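Local structure of cyclic AMP receptor protein (Thermus thermophilus, 4EV0) at residues S4-G9 with L43-S48; G71-E76 with H117-L122; V15-S20 with R110-V115. The protein binds cyclic AMP and, as a homodimer, activates transcription from six promoters in a cAMP-dependent manner. All blocks are in the same frame, centred on the assembly; numbering follows the deposited sequence.

All three contacts lie on the same side of the chain's centre, in the cAMP-binding half of the subunit, well away from the winged helix-turn-helix. Contacts 1 and 2 are neighbours, their centres about 7 Å apart, and share a sheet in which strands 42-46 and 73-74 are adjacent. Contact 3 lies about 11 Å from contact 1 and 13 Å from contact 2, centre to centre, and shares helix 114-135 with contact 2. Along the chain contact 1 closes before contact 2 opens, whereas contact 3 crosses both. Contacts 1 and 2 set the N-terminal loop and helix 114-135 on the beta-roll, and contact 3 packs helix 12-19 against the turn leading into that long helix.

Contact 1 of 3, residues S4-G9 with L43-S48; sequences SPLFHG and LYLVAS
The Phe7 ring meets Leu45 obliquely: Phe7 CZ lies 3.8 Å from Leu45 CD2, and the two side chains approach from opposite directions. With CG anti to its carbonyl carbon (chi1 -64°), Phe7 swings a ring whose base starts off to one side until its far end reaches the leucine, while Val15, Ala18 and Leu19 of helix 12-19 also pack on it. The same methyl of Leu45 touches Leu6, CD2 to CD2 at 3.8 Å, so one branched side chain serves two apolar neighbours. Its other methyl, Leu45 CD1, lies 4.0 Å from Ser4 OG. This is where the 3-10 turn at 5-7, with its Phe7 N to Ser4 O bond of 3.1 Å, covers strand 42-46 of the cyclic nucleotide-binding beta-roll. Leu6 suits its place because its two methyls can meet Leu45 and, on helix 114-135, Val115 and Leu119 at once, while its carbonyl oxygen and that of His8 both accept from Asn118 ND2. Serine suits the place of Ser4 because its small hydroxyl can lie beside a methyl and still hydrogen-bond the carbonyl oxygen of Gly71. Ser4 OG also accepts a weak bond from Leu6 N at 3.4 Å.

Contact 2 of 3, residues G71-E76 with H117-L122; sequences GELFGE and HNLAAL. With CMP (adenosine-3',5'-cyclic-monophosphate), chain G.
Leu73, on the short strand 73-74, faces helix 114-135 at Leu119, and the backbones come nearest at Glu76 and Leu119, whose CA atoms are 7.8 Å apart. One methyl, Leu119 CD2, carries the touching: it lies 3.9 Å from Leu73 CD1 and 3.8 Å from Glu76 CB. The two leucines cross at about a right angle, and Leu119, starting off to one side, brings only its end to the strand. Branched apolar ends suit this buried place, having no polar atom to satisfy, and Leu43 of strand 42-46 also packs on Leu119. Glu76 has a double role, its CB packing against the helix while its carboxylate turns to the ligand. Its CG sits between the backbone N and carbonyl carbon (chi1 74°), and a further bend at chi2 (-69°) brings the acid toward the ribose. Gly75 and Glu76 belong to the phosphate-binding cassette of the cyclic nucleotide-binding fold, which also contains Arg85 and Ser86. The cAMP O2' accepts from Gly75 N at 2.8 Å and donates to Glu76 OE1, modelled at a doubtfully short 2.5 Å. Gly75 has positive phi, a backbone shape glycine adopts easily. Glu76 OE2 forms a salt bridge with Arg126, which probably keeps the carboxylate ionised. Arg85, Ser86, Ser78 N and Asp131 of the second subunit also hydrogen-bond cAMP.

Contact 3 of 3, residues V15-S20 with R110-V115; sequences VDLALS and RRLPLV. With SO4 (sulfate ion), chain H.
Leu17 lies over the guanidinium of Arg111 and against Leu112, so a single aliphatic side chain meets one charged and one apolar neighbour. Its CG is anti to the backbone N (chi1 -169°), which directs CG toward the 110-115 segment, and the extended chi2 carries the methyls on. Leu17 CD1 sits 3.9 Å above one face of the Arg111 guanidinium, offset toward its rim, while Leu17 CG is 3.8 Å from Arg111 NH2. The arginine reaches this position because its chain bends at both chi2 and chi3 (-123° and -81°), turning the flat group across the leucine. Arginine suits an exposed site of this kind: its flat group can cover a methyl while its N-H groups remain directed around the rim, and Tyr21 packs against it too.

The second methyl, Leu17 CD2, meets Leu112 CD1 at 3.9 Å. Leu112 CD1 also lies 4.2 Å from Ala18 CB, and the short alanine lets the helix backbone come close, the CA atoms of Ala18 and Leu112 being 7.8 Å apart. Ser20 turns its hydroxyl back to the Leu17 carbonyl, Ser20 OG to Leu17 O 2.7 Å, and Ser20 N bonds the same oxygen.

Past Leu112, Pro113 lies in the turn between two helices, where proline's lack of an N-H is usually well tolerated. A sulfate ion, probably from the crystallisation liquor, accepts from Leu114 N through O4 at 3.0 Å and is also hydrogen-bonded by NE of Arg110 of the second subunit. The contact thus packs helix 12-19 against the corner where helix 102-111 gives way to helix 114-135, with Leu114 against Leu10 and Arg110 of the second subunit against Pro113 and Leu114.

Contact 1 of 3, residues S4-G9 with L43-S48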
loop_
_atom_site.group_PDB
_atom_site.type_symbol
_atom_site.label_atom_id
_atom_site.label_comp_id
_atom_site.label_asym_id
_atom_site.label_seq_id
_atom_site.Cartn_x
_atom_site.Cartn_y
_atom_site.Cartn_z
ATOM N N SER B 4 -8.696 -8.769 22.053
ATOM C CA SER B 4 -7.809 -8.966 20.908
ATOM C C SER B 4 -8.546 -9.499 19.673
ATOM O O SER B 4 -9.380 -10.397 19.780
ATOM C CB SER B 4 -6.651 -9.899 21.279
ATOM O OG SER B 4 -5.782 -10.100 20.174
ATOM N N PRO B 5 -8.243 -8.931 18.494
ATOM C CA PRO B 5 -8.846 -9.380 17.227
ATOM C C PRO B 5 -8.423 -10.810 16.878
ATOM O O PRO B 5 -9.156 -11.525 16.193
ATOM C CB PRO B 5 -8.315 -8.368 16.196
ATOM C CG PRO B 5 -7.113 -7.746 16.832
ATOM C CD PRO B 5 -7.358 -7.763 18.317
ATOM N N LEU B 6 -7.255 -11.215 17.379
ATOM C CA LEU B 6 -6.749 -12.582 17.233
ATOM C C LEU B 6 -7.734 -13.608 17.763
ATOM O O LEU B 6 -7.722 -14.763 17.350
ATOM C CB LEU B 6 -5.431 -12.730 17.993
ATOM C CG LEU B 6 -4.762 -14.099 17.880
ATOM C CD1 LEU B 6 -4.417 -14.410 16.424
ATOM C CD2 LEU B 6 -3.530 -14.226 18.809
ATOM N N PHE B 7 -8.592 -13.160 18.671
ATOM C CA PHE B 7 -9.527 -14.015 19.391
ATOM C C PHE B 7 -10.983 -13.786 19.004
ATOM O O PHE B 7 -11.897 -14.300 19.657
ATOM C CB PHE B 7 -9.364 -13.777 20.888
ATOM C CG PHE B 7 -8.014 -14.159 21.412
ATOM C CD1 PHE B 7 -7.362 -15.278 20.923
ATOM C CD2 PHE B 7 -7.386 -13.388 22.393
ATOM C CE1 PHE B 7 -6.111 -15.634 21.410
ATOM C CE2 PHE B 7 -6.133 -13.737 22.890
ATOM C CZ PHE B 7 -5.492 -14.859 22.406
ATOM N N HIS B 8 -11.194 -13.006 17.950
ATOM C CA HIS B 8 -12.541 -12.742 17.451
ATOM C C HIS B 8 -13.284 -14.030 17.064
ATOM O O HIS B 8 -12.747 -14.878 16.360
ATOM C CB HIS B 8 -12.478 -11.765 16.268
ATOM C CG HIS B 8 -13.816 -11.246 15.841
ATOM N ND1 HIS B 8 -14.659 -11.955 15.009
ATOM C CD2 HIS B 8 -14.461 -10.094 16.139
ATOM C CE1 HIS B 8 -15.767 -11.260 14.815
ATOM N NE2 HIS B 8 -15.670 -10.126 15.487
ATOM N N GLY B 9 -14.508 -14.183 17.559
ATOM C CA GLY B 9 -15.322 -15.342 17.231
ATOM C C GLY B 9 -15.283 -16.467 18.246
ATOM O O GLY B 9 -16.138 -17.368 18.214
ATOM N N LEU B 43 5.250 -14.881 17.503
ATOM C CA LEU B 43 4.495 -13.630 17.433
ATOM C C LEU B 43 4.217 -13.163 18.850
ATOM O O LEU B 43 4.413 -13.915 19.804
ATOM C CB LEU B 43 3.186 -13.799 16.653
ATOM C CG LEU B 43 2.159 -14.850 17.096
ATOM C CD1 LEU B 43 1.274 -14.384 18.262
ATOM C CD2 LEU B 43 1.309 -15.279 15.909
ATOM N N TYR B 44 3.743 -11.935 18.994
ATOM C CA TYR B 44 3.503 -11.375 20.312
ATOM C C TYR B 44 2.171 -10.639 20.378
ATOM O O TYR B 44 1.796 -9.908 19.453
ATOM C CB TYR B 44 4.631 -10.406 20.718
ATOM C CG TYR B 44 6.034 -10.977 20.690
ATOM C CD1 TYR B 44 6.799 -10.933 19.535
ATOM C CD2 TYR B 44 6.598 -11.547 21.823
ATOM C CE1 TYR B 44 8.084 -11.446 19.499
ATOM C CE2 TYR B 44 7.891 -12.072 21.802
ATOM C CZ TYR B 44 8.629 -12.014 20.634
ATOM O OH TYR B 44 9.909 -12.525 20.599
ATOM N N LEU B 45 1.470 -10.847 21.485
ATOM C CA LEU B 45 0.361 -9.997 21.889
ATOM C C LEU B 45 0.889 -9.036 22.941
ATOM O O LEU B 45 1.731 -9.412 23.758
ATOM C CB LEU B 45 -0.747 -10.846 22.505
ATOM C CG LEU B 45 -2.039 -11.086 21.725
ATOM C CD1 LEU B 45 -1.850 -10.869 20.221
ATOM C CD2 LEU B 45 -2.548 -12.482 22.007
ATOM N N VAL B 46 0.412 -7.796 22.923
ATOM C CA VAL B 46 0.775 -6.840 23.966
ATOM C C VAL B 46 -0.203 -6.962 25.130
ATOM O O VAL B 46 -1.403 -6.728 24.971
ATOM C CB VAL B 46 0.785 -5.389 23.448
ATOM C CG1 VAL B 46 0.904 -4.409 24.615
ATOM C CG2 VAL B 46 1.908 -5.192 22.438
ATOM N N ALA B 47 0.307 -7.364 26.291
ATOM C CA ALA B 47 -0.510 -7.439 27.497
ATOM C C ALA B 47 -0.594 -6.071 28.198
ATOM O O ALA B 47 -1.654 -5.676 28.696
ATOM C CB ALA B 47 0.044 -8.478 28.431
ATOM N N SER B 48 0.528 -5.358 28.232
ATOM C CA SER B 48 0.580 -4.017 28.799
ATOM C C SER B 48 1.784 -3.271 28.231
ATOM O O SER B 48 2.779 -3.893 27.862
ATOM C CB SER B 48 0.704 -4.089 30.316
ATOM O OG SER B 48 2.012 -4.487 30.677
#

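Contact 2 of 3, residues G71-E76 with H117-L122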
loop_
_atom_site.group_PDB
_atom_site.type_symbol
_atom_site.label_atom_id
_atom_site.label_comp_id
_atom_site.label_asym_id
_atom_site.label_seq_id
_atom_site.Cartn_x
_atom_site.Cartn_y
_atom_site.Cartn_z
ATOM N N GLY B 71 -3.598 -5.626 23.676
ATOM C CA GLY B 71 -4.521 -6.368 22.844
ATOM C C GLY B 71 -4.075 -6.488 21.403
ATOM O O GLY B 71 -4.670 -7.238 20.621
ATOM N N GLU B 72 -3.034 -5.751 21.039
ATOM C CA GLU B 72 -2.600 -5.707 19.651
ATOM C C GLU B 72 -1.472 -6.695 19.378
ATOM O O GLU B 72 -0.713 -7.049 20.281
ATOM C CB GLU B 72 -2.218 -4.278 19.250
ATOM C CG GLU B 72 -3.425 -3.388 18.921
ATOM C CD GLU B 72 -3.041 -1.936 18.669
ATOM O OE1 GLU B 72 -2.643 -1.244 19.639
ATOM O OE2 GLU B 72 -3.138 -1.485 17.499
ATOM N N LEU B 73 -1.363 -7.118 18.122
ATOM C CA LEU B 73 -0.482 -8.205 17.725
ATOM C C LEU B 73 0.651 -7.763 16.791
ATOM O O LEU B 73 0.453 -6.894 15.942
ATOM C CB LEU B 73 -1.332 -9.276 17.039
ATOM C CG LEU B 73 -0.687 -10.527 16.453
ATOM C CD1 LEU B 73 -1.648 -11.688 16.621
ATOM C CD2 LEU B 73 -0.371 -10.346 14.993
ATOM N N PHE B 74 1.831 -8.370 16.941
ATOM C CA PHE B 74 2.925 -8.183 15.976
ATOM C C PHE B 74 3.872 -9.383 15.897
ATOM O O PHE B 74 3.915 -10.206 16.810
ATOM C CB PHE B 74 3.726 -6.914 16.274
ATOM C CG PHE B 74 4.426 -6.926 17.612
ATOM C CD1 PHE B 74 3.729 -6.637 18.783
ATOM C CD2 PHE B 74 5.785 -7.222 17.700
ATOM C CE1 PHE B 74 4.374 -6.637 20.021
ATOM C CE2 PHE B 74 6.436 -7.228 18.929
ATOM C CZ PHE B 74 5.729 -6.927 20.089
ATOM N N GLY B 75 4.634 -9.460 14.806
ATOM C CA GLY B 75 5.631 -10.497 14.617
ATOM C C GLY B 75 5.076 -11.795 14.049
ATOM O O GLY B 75 5.683 -12.871 14.185
ATOM N N GLU B 76 3.921 -11.701 13.400
ATOM C CA GLU B 76 3.241 -12.891 12.890
ATOM C C GLU B 76 3.816 -13.388 11.557
ATOM O O GLU B 76 3.614 -14.532 11.175
ATOM C CB GLU B 76 1.729 -12.647 12.792
ATOM C CG GLU B 76 1.292 -11.734 11.642
ATOM C CD GLU B 76 1.707 -10.260 11.806
ATOM O OE1 GLU B 76 1.924 -9.787 12.951
ATOM O OE2 GLU B 76 1.812 -9.564 10.771
ATOM N N HIS B 117 -7.328 -18.288 10.893
ATOM C CA HIS B 117 -8.158 -17.421 10.064
ATOM C C HIS B 117 -8.090 -15.977 10.523
ATOM O O HIS B 117 -8.036 -15.064 9.698
ATOM C CB HIS B 117 -9.615 -17.859 10.075
ATOM C CG HIS B 117 -10.561 -16.776 9.653
ATOM N ND1 HIS B 117 -10.892 -16.545 8.332
ATOM C CD2 HIS B 117 -11.234 -15.849 10.379
ATOM C CE1 HIS B 117 -11.739 -15.533 8.267
ATOM N NE2 HIS B 117 -11.965 -15.096 9.495
ATOM N N ASN B 118 -8.087 -15.770 11.840
ATOM C CA ASN B 118 -8.008 -14.419 12.382
ATOM C C ASN B 118 -6.701 -13.728 12.039
ATOM O O ASN B 118 -6.685 -12.507 11.837
ATOM C CB ASN B 118 -8.281 -14.393 13.885
ATOM C CG ASN B 118 -9.761 -14.461 14.204
ATOM O OD1 ASN B 118 -10.606 -14.086 13.389
ATOM N ND2 ASN B 118 -10.084 -14.953 15.386
ATOM N N LEU B 119 -5.610 -14.485 11.958
ATOM C CA LEU B 119 -4.336 -13.919 11.511
ATOM C C LEU B 119 -4.453 -13.494 10.048
ATOM O O LEU B 119 -4.048 -12.386 9.678
ATOM C CB LEU B 119 -3.178 -14.909 11.656
ATOM C CG LEU B 119 -2.565 -15.176 13.040
ATOM C CD1 LEU B 119 -1.677 -16.417 12.990
ATOM C CD2 LEU B 119 -1.770 -13.990 13.526
ATOM N N ALA B 120 -5.003 -14.381 9.224
ATOM C CA ALA B 120 -5.233 -14.076 7.819
ATOM C C ALA B 120 -5.990 -12.751 7.648
ATOM O O ALA B 120 -5.566 -11.889 6.871
ATOM C CB ALA B 120 -5.978 -15.248 7.110
ATOM N N ALA B 121 -7.081 -12.597 8.405
ATOM C CA ALA B 121 -7.951 -11.417 8.341
ATOM C C ALA B 121 -7.214 -10.131 8.742
ATOM O O ALA B 121 -7.420 -9.057 8.149
ATOM C CB ALA B 121 -9.190 -11.619 9.214
ATOM N N LEU B 122 -6.364 -10.254 9.756
ATOM C CA LEU B 122 -5.582 -9.125 10.238
ATOM C C LEU B 122 -4.583 -8.654 9.199
ATOM O O LEU B 122 -4.427 -7.452 8.977
ATOM C CB LEU B 122 -4.873 -9.480 11.554
ATOM C CG LEU B 122 -5.834 -9.331 12.735
ATOM C CD1 LEU B 122 -5.227 -9.811 14.060
ATOM C CD2 LEU B 122 -6.289 -7.864 12.832
HETATM P P CMP G . 7.382 -9.884 11.503
HETATM O O1P CMP G . 7.551 -11.218 12.168
HETATM O O2P CMP G . 7.683 -9.763 10.026
HETATM O "O5'" CMP G . 8.195 -8.751 12.318
HETATM C "C5'" CMP G . 7.823 -7.376 12.238
HETATM C "C4'" CMP G . 6.339 -7.275 12.316
HETATM O "O4'" CMP G . 5.856 -5.958 11.988
HETATM C "C3'" CMP G . 5.612 -8.133 11.329
HETATM O "O3'" CMP G . 5.786 -9.511 11.595
HETATM C "C2'" CMP G . 4.200 -7.594 11.460
HETATM O "O2'" CMP G . 3.607 -8.011 12.676
HETATM C "C1'" CMP G . 4.503 -6.089 11.571
HETATM N N9 CMP G . 4.333 -5.411 10.283
HETATM C C8 CMP G . 5.020 -5.635 9.148
HETATM N N7 CMP G . 4.542 -4.828 8.158
HETATM C C5 CMP G . 3.542 -4.082 8.672
HETATM C C6 CMP G . 2.625 -3.020 8.181
HETATM N N6 CMP G . 2.691 -2.595 6.889
HETATM N N1 CMP G . 1.725 -2.509 9.066
HETATM C C2 CMP G . 1.650 -2.930 10.339
HETATM N N3 CMP G . 2.464 -3.882 10.853
HETATM C C4 CMP G . 3.405 -4.478 10.078
#

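Contact 3 of 3, residues V15-S20 with R110-V115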
loop_
_atom_site.group_PDB
_atom_site.type_symbol
_atom_site.label_atom_id
_atom_site.label_comp_id
_atom_site.label_asym_id
_atom_site.label_seq_id
_atom_site.Cartn_x
_atom_site.Cartn_y
_atom_site.Cartn_z
ATOM N N VAL B 15 -11.080 -18.606 24.417
ATOM C CA VAL B 15 -10.048 -17.595 24.619
ATOM C C VAL B 15 -9.064 -18.050 25.717
ATOM O O VAL B 15 -7.845 -17.934 25.568
ATOM C CB VAL B 15 -10.672 -16.217 24.987
ATOM C CG1 VAL B 15 -9.595 -15.169 25.220
ATOM C CG2 VAL B 15 -11.647 -15.762 23.903
ATOM N N ASP B 16 -9.605 -18.572 26.812
ATOM C CA ASP B 16 -8.786 -19.089 27.897
ATOM C C ASP B 16 -7.892 -20.218 27.385
ATOM O O ASP B 16 -6.698 -20.278 27.683
ATOM C CB ASP B 16 -9.683 -19.591 29.032
ATOM C CG ASP B 16 -10.617 -18.512 29.560
ATOM O OD1 ASP B 16 -10.300 -17.312 29.389
ATOM O OD2 ASP B 16 -11.665 -18.863 30.144
ATOM N N LEU B 17 -8.487 -21.094 26.590
ATOM C CA LEU B 17 -7.770 -22.196 25.972
ATOM C C LEU B 17 -6.596 -21.688 25.137
ATOM O O LEU B 17 -5.471 -22.163 25.275
ATOM C CB LEU B 17 -8.752 -22.998 25.104
ATOM C CG LEU B 17 -8.431 -24.361 24.488
ATOM C CD1 LEU B 17 -9.737 -25.023 24.055
ATOM C CD2 LEU B 17 -7.504 -24.241 23.289
ATOM N N ALA B 18 -6.868 -20.718 24.273
ATOM C CA ALA B 18 -5.837 -20.159 23.401
ATOM C C ALA B 18 -4.688 -19.500 24.186
ATOM O O ALA B 18 -3.512 -19.737 23.900
ATOM C CB ALA B 18 -6.458 -19.183 22.398
ATOM N N LEU B 19 -5.028 -18.703 25.195
ATOM C CA LEU B 19 -4.029 -17.996 25.991
ATOM C C LEU B 19 -3.028 -18.914 26.698
ATOM O O LEU B 19 -1.935 -18.474 27.069
ATOM C CB LEU B 19 -4.719 -17.095 27.016
ATOM C CG LEU B 19 -5.318 -15.840 26.383
ATOM C CD1 LEU B 19 -6.116 -15.041 27.395
ATOM C CD2 LEU B 19 -4.202 -15.001 25.783
ATOM N N SER B 20 -3.398 -20.187 26.872
ATOM C CA SER B 20 -2.580 -21.131 27.642
ATOM C C SER B 20 -1.351 -21.608 26.872
ATOM O O SER B 20 -0.445 -22.220 27.452
ATOM C CB SER B 20 -3.415 -22.328 28.124
ATOM O OG SER B 20 -3.737 -23.224 27.068
ATOM N N ARG B 110 -4.761 -26.374 15.453
ATOM C CA ARG B 110 -5.360 -27.708 15.304
ATOM C C ARG B 110 -6.575 -27.870 16.207
ATOM O O ARG B 110 -7.508 -28.598 15.877
ATOM C CB ARG B 110 -4.346 -28.812 15.592
ATOM C CG ARG B 110 -3.420 -29.114 14.434
ATOM C CD ARG B 110 -2.550 -30.340 14.730
ATOM N NE ARG B 110 -2.257 -31.073 13.498
ATOM C CZ ARG B 110 -1.917 -32.359 13.444
ATOM N NH1 ARG B 110 -1.816 -33.068 14.562
ATOM N NH2 ARG B 110 -1.678 -32.936 12.272
ATOM N N ARG B 111 -6.549 -27.184 17.344
ATOM C CA ARG B 111 -7.707 -27.108 18.226
ATOM C C ARG B 111 -8.636 -25.927 17.895
ATOM O O ARG B 111 -9.855 -26.067 17.998
ATOM C CB ARG B 111 -7.277 -27.074 19.700
ATOM C CG ARG B 111 -6.935 -28.461 20.265
ATOM C CD ARG B 111 -7.779 -28.809 21.486
ATOM N NE ARG B 111 -7.240 -28.194 22.697
ATOM C CZ ARG B 111 -7.644 -28.481 23.933
ATOM N NH1 ARG B 111 -8.601 -29.380 24.137
ATOM N NH2 ARG B 111 -7.085 -27.871 24.974
ATOM N N LEU B 112 -8.068 -24.782 17.496
ATOM C CA LEU B 112 -8.874 -23.604 17.130
ATOM C C LEU B 112 -8.472 -22.940 15.806
ATOM O O LEU B 112 -7.785 -21.913 15.815
ATOM C CB LEU B 112 -8.846 -22.547 18.244
ATOM C CG LEU B 112 -9.415 -22.972 19.598
ATOM C CD1 LEU B 112 -9.247 -21.865 20.660
ATOM C CD2 LEU B 112 -10.877 -23.395 19.439
ATOM N N PRO B 113 -8.929 -23.503 14.675
ATOM C CA PRO B 113 -8.571 -23.011 13.337
ATOM C C PRO B 113 -8.872 -21.522 13.190
ATOM O O PRO B 113 -8.205 -20.802 12.439
ATOM C CB PRO B 113 -9.495 -23.818 12.405
ATOM C CG PRO B 113 -9.900 -25.008 13.166
ATOM C CD PRO B 113 -9.920 -24.595 14.618
ATOM N N LEU B 114 -9.879 -21.062 13.922
ATOM C CA LEU B 114 -10.314 -19.679 13.843
ATOM C C LEU B 114 -9.191 -18.696 14.221
ATOM O O LEU B 114 -9.261 -17.490 13.896
ATOM C CB LEU B 114 -11.549 -19.466 14.719
ATOM C CG LEU B 114 -12.435 -18.268 14.371
ATOM C CD1 LEU B 114 -12.945 -18.366 12.917
ATOM C CD2 LEU B 114 -13.590 -18.134 15.364
ATOM N N VAL B 115 -8.157 -19.209 14.892
ATOM C CA VAL B 115 -6.980 -18.402 15.207
ATOM C C VAL B 115 -6.148 -18.162 13.959
ATOM O O VAL B 115 -5.668 -17.058 13.732
ATOM C CB VAL B 115 -6.091 -19.063 16.278
ATOM C CG1 VAL B 115 -4.799 -18.273 16.454
ATOM C CG2 VAL B 115 -6.845 -19.171 17.591
HETATM S S SO4 H . -13.020 -22.707 16.216
HETATM O O1 SO4 H . -13.068 -24.075 16.739
HETATM O O2 SO4 H . -13.756 -22.669 14.948
HETATM O O3 SO4 H . -13.643 -21.780 17.159
HETATM O O4 SO4 H . -11.630 -22.334 15.990
#